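Local coordinates for malonyl CoA:acyl carrier protein malonyltransferase (PDB 1NM2) that probably transfers the malonyl group from coenzyme A to the acyl carrier protein, supplying malonyl-ACP for fatty acid biosynthesis, at residues A32-A37 with L111-A116. Sequence-based numbering, arbitrary orientation.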
loop_
_atom_site.group_PDB
_atom_site.type_symbol
_atom_site.label_atom_id
_atom_site.label_comp_id
_atom_site.label_asym_id
_atom_site.label_seq_id
_atom_site.Cartn_x
_atom_site.Cartn_y
_atom_site.Cartn_z
ATOM N N ALA A 32 11.044 7.810 16.923
ATOM C CA ALA A 32 12.202 7.241 17.605
ATOM C C ALA A 32 11.794 5.999 18.399
ATOM O O ALA A 32 12.502 4.991 18.401
ATOM C CB ALA A 32 12.831 8.282 18.541
ATOM N N ALA A 33 10.660 6.071 19.085
ATOM C CA ALA A 33 10.181 4.929 19.865
ATOM C C ALA A 33 9.867 3.769 18.922
ATOM O O ALA A 33 10.137 2.612 19.247
ATOM C CB ALA A 33 8.939 5.315 20.659
ATOM N N TRP A 34 9.291 4.076 17.760
ATOM C CA TRP A 34 8.983 3.035 16.781
ATOM C C TRP A 34 10.288 2.417 16.297
ATOM O O TRP A 34 10.418 1.193 16.223
ATOM C CB TRP A 34 8.219 3.606 15.581
ATOM C CG TRP A 34 6.832 4.094 15.893
ATOM C CD1 TRP A 34 6.021 3.679 16.916
ATOM C CD2 TRP A 34 6.062 5.021 15.125
ATOM N NE1 TRP A 34 4.793 4.292 16.825
ATOM C CE2 TRP A 34 4.792 5.119 15.733
ATOM C CE3 TRP A 34 6.322 5.778 13.973
ATOM C CZ2 TRP A 34 3.782 5.944 15.230
ATOM C CZ3 TRP A 34 5.317 6.597 13.474
ATOM C CH2 TRP A 34 4.063 6.674 14.103
ATOM N N SER A 35 11.256 3.271 15.971
ATOM C CA SER A 35 12.554 2.807 15.504
ATOM C C SER A 35 13.171 1.820 16.495
ATOM O O SER A 35 13.672 0.765 16.095
ATOM C CB SER A 35 13.500 3.997 15.284
ATOM O OG SER A 35 13.020 4.848 14.251
ATOM N N ASP A 36 13.132 2.156 17.782
ATOM C CA ASP A 36 13.690 1.266 18.800
ATOM C C ASP A 36 12.931 -0.053 18.855
ATOM O O ASP A 36 13.519 -1.105 19.096
ATOM C CB ASP A 36 13.652 1.906 20.195
ATOM C CG ASP A 36 14.525 3.139 20.304
ATOM O OD1 ASP A 36 15.549 3.225 19.597
ATOM O OD2 ASP A 36 14.191 4.024 21.119
ATOM N N ALA A 37 11.624 0.001 18.623
ATOM C CA ALA A 37 10.807 -1.205 18.674
ATOM C C ALA A 37 11.055 -2.180 17.526
ATOM O O ALA A 37 10.977 -3.393 17.717
ATOM C CB ALA A 37 9.331 -0.836 18.724
ATOM N N LEU A 111 -5.231 -3.159 14.602
ATOM C CA LEU A 111 -3.916 -3.317 15.200
ATOM C C LEU A 111 -3.439 -1.967 15.714
ATOM O O LEU A 111 -3.757 -0.929 15.128
ATOM C CB LEU A 111 -2.909 -3.809 14.157
ATOM C CG LEU A 111 -3.139 -5.129 13.430
ATOM C CD1 LEU A 111 -2.074 -5.268 12.349
ATOM C CD2 LEU A 111 -3.080 -6.294 14.408
ATOM N N ASP A 112 -2.678 -1.975 16.803
ATOM C CA ASP A 112 -2.137 -0.730 17.329
ATOM C C ASP A 112 -0.897 -0.458 16.477
ATOM O O ASP A 112 -0.405 -1.359 15.789
ATOM C CB ASP A 112 -1.790 -0.872 18.815
ATOM C CG ASP A 112 -0.844 -2.012 19.086
ATOM O OD1 ASP A 112 0.354 -1.883 18.763
ATOM O OD2 ASP A 112 -1.303 -3.043 19.617
ATOM N N ASP A 113 -0.385 0.767 16.502
ATOM C CA ASP A 113 0.758 1.089 15.653
ATOM C C ASP A 113 2.023 0.246 15.817
ATOM O O ASP A 113 2.558 -0.242 14.824
ATOM C CB ASP A 113 1.098 2.579 15.763
ATOM C CG ASP A 113 1.385 3.003 17.170
ATOM O OD1 ASP A 113 1.149 2.187 18.085
ATOM O OD2 ASP A 113 1.841 4.149 17.359
ATOM N N THR A 114 2.501 0.051 17.041
ATOM C CA THR A 114 3.721 -0.735 17.235
ATOM C C THR A 114 3.573 -2.163 16.717
ATOM O O THR A 114 4.505 -2.715 16.136
ATOM C CB THR A 114 4.159 -0.787 18.726
ATOM O OG1 THR A 114 3.279 -1.645 19.466
ATOM C CG2 THR A 114 4.129 0.608 19.328
ATOM N N ALA A 115 2.407 -2.762 16.931
ATOM C CA ALA A 115 2.161 -4.119 16.460
ATOM C C ALA A 115 2.167 -4.141 14.931
ATOM O O ALA A 115 2.642 -5.095 14.310
ATOM C CB ALA A 115 0.814 -4.620 16.984
ATOM N N ALA A 116 1.632 -3.082 14.330
ATOM C CA ALA A 116 1.568 -2.974 12.876
ATOM C C ALA A 116 2.958 -2.776 12.282
ATOM O O ALA A 116 3.304 -3.388 11.276
ATOM C CB ALA A 116 0.655 -1.813 12.479
#
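The carboxylate of D113 comes to the edge of the W34 indole, the two planes standing at right angles. OD2 of D113 lies near the ring plane, 3.0 Å from NE1 of W34 and 3.4 Å from CZ2 of W34. CG2 of T114 comes up obliquely, 4.3 Å from CD1 of W34, while L117 of helix 113-132 and A66 and I69 of helix 57-75 also touch the indole. The NE1-H to OD2 bond is bent, 137° at the hydrogen, and it lands well above the carboxylate plane rather than within it. D113 holds CG between its own backbone N and carbonyl carbon (chi1 57°), which folds the carboxylate back over the start of the helix; there OD1 of D113 accepts a bent hydrogen bond from the amide N of T114 at 2.7 Å, while OD2 takes the indole N-H and pairs with R30 in a salt bridge. Just before it, D112 caps helix 113-132: OD1 of D112 takes the N-H of A115 at 2.9 Å and, from the other face of the carboxylate, the hydroxyl OG1 of T114 at 3.0 Å. An alanine in place of D113 would probably leave the indole N-H without its acceptor and take a carboxylate partner from R30. The contact thus ties helix 27-38 to the start of helix 113-132 near the protein surface, and the arginine, together with the positive end of the helix dipole, is likely to keep D113 ionised.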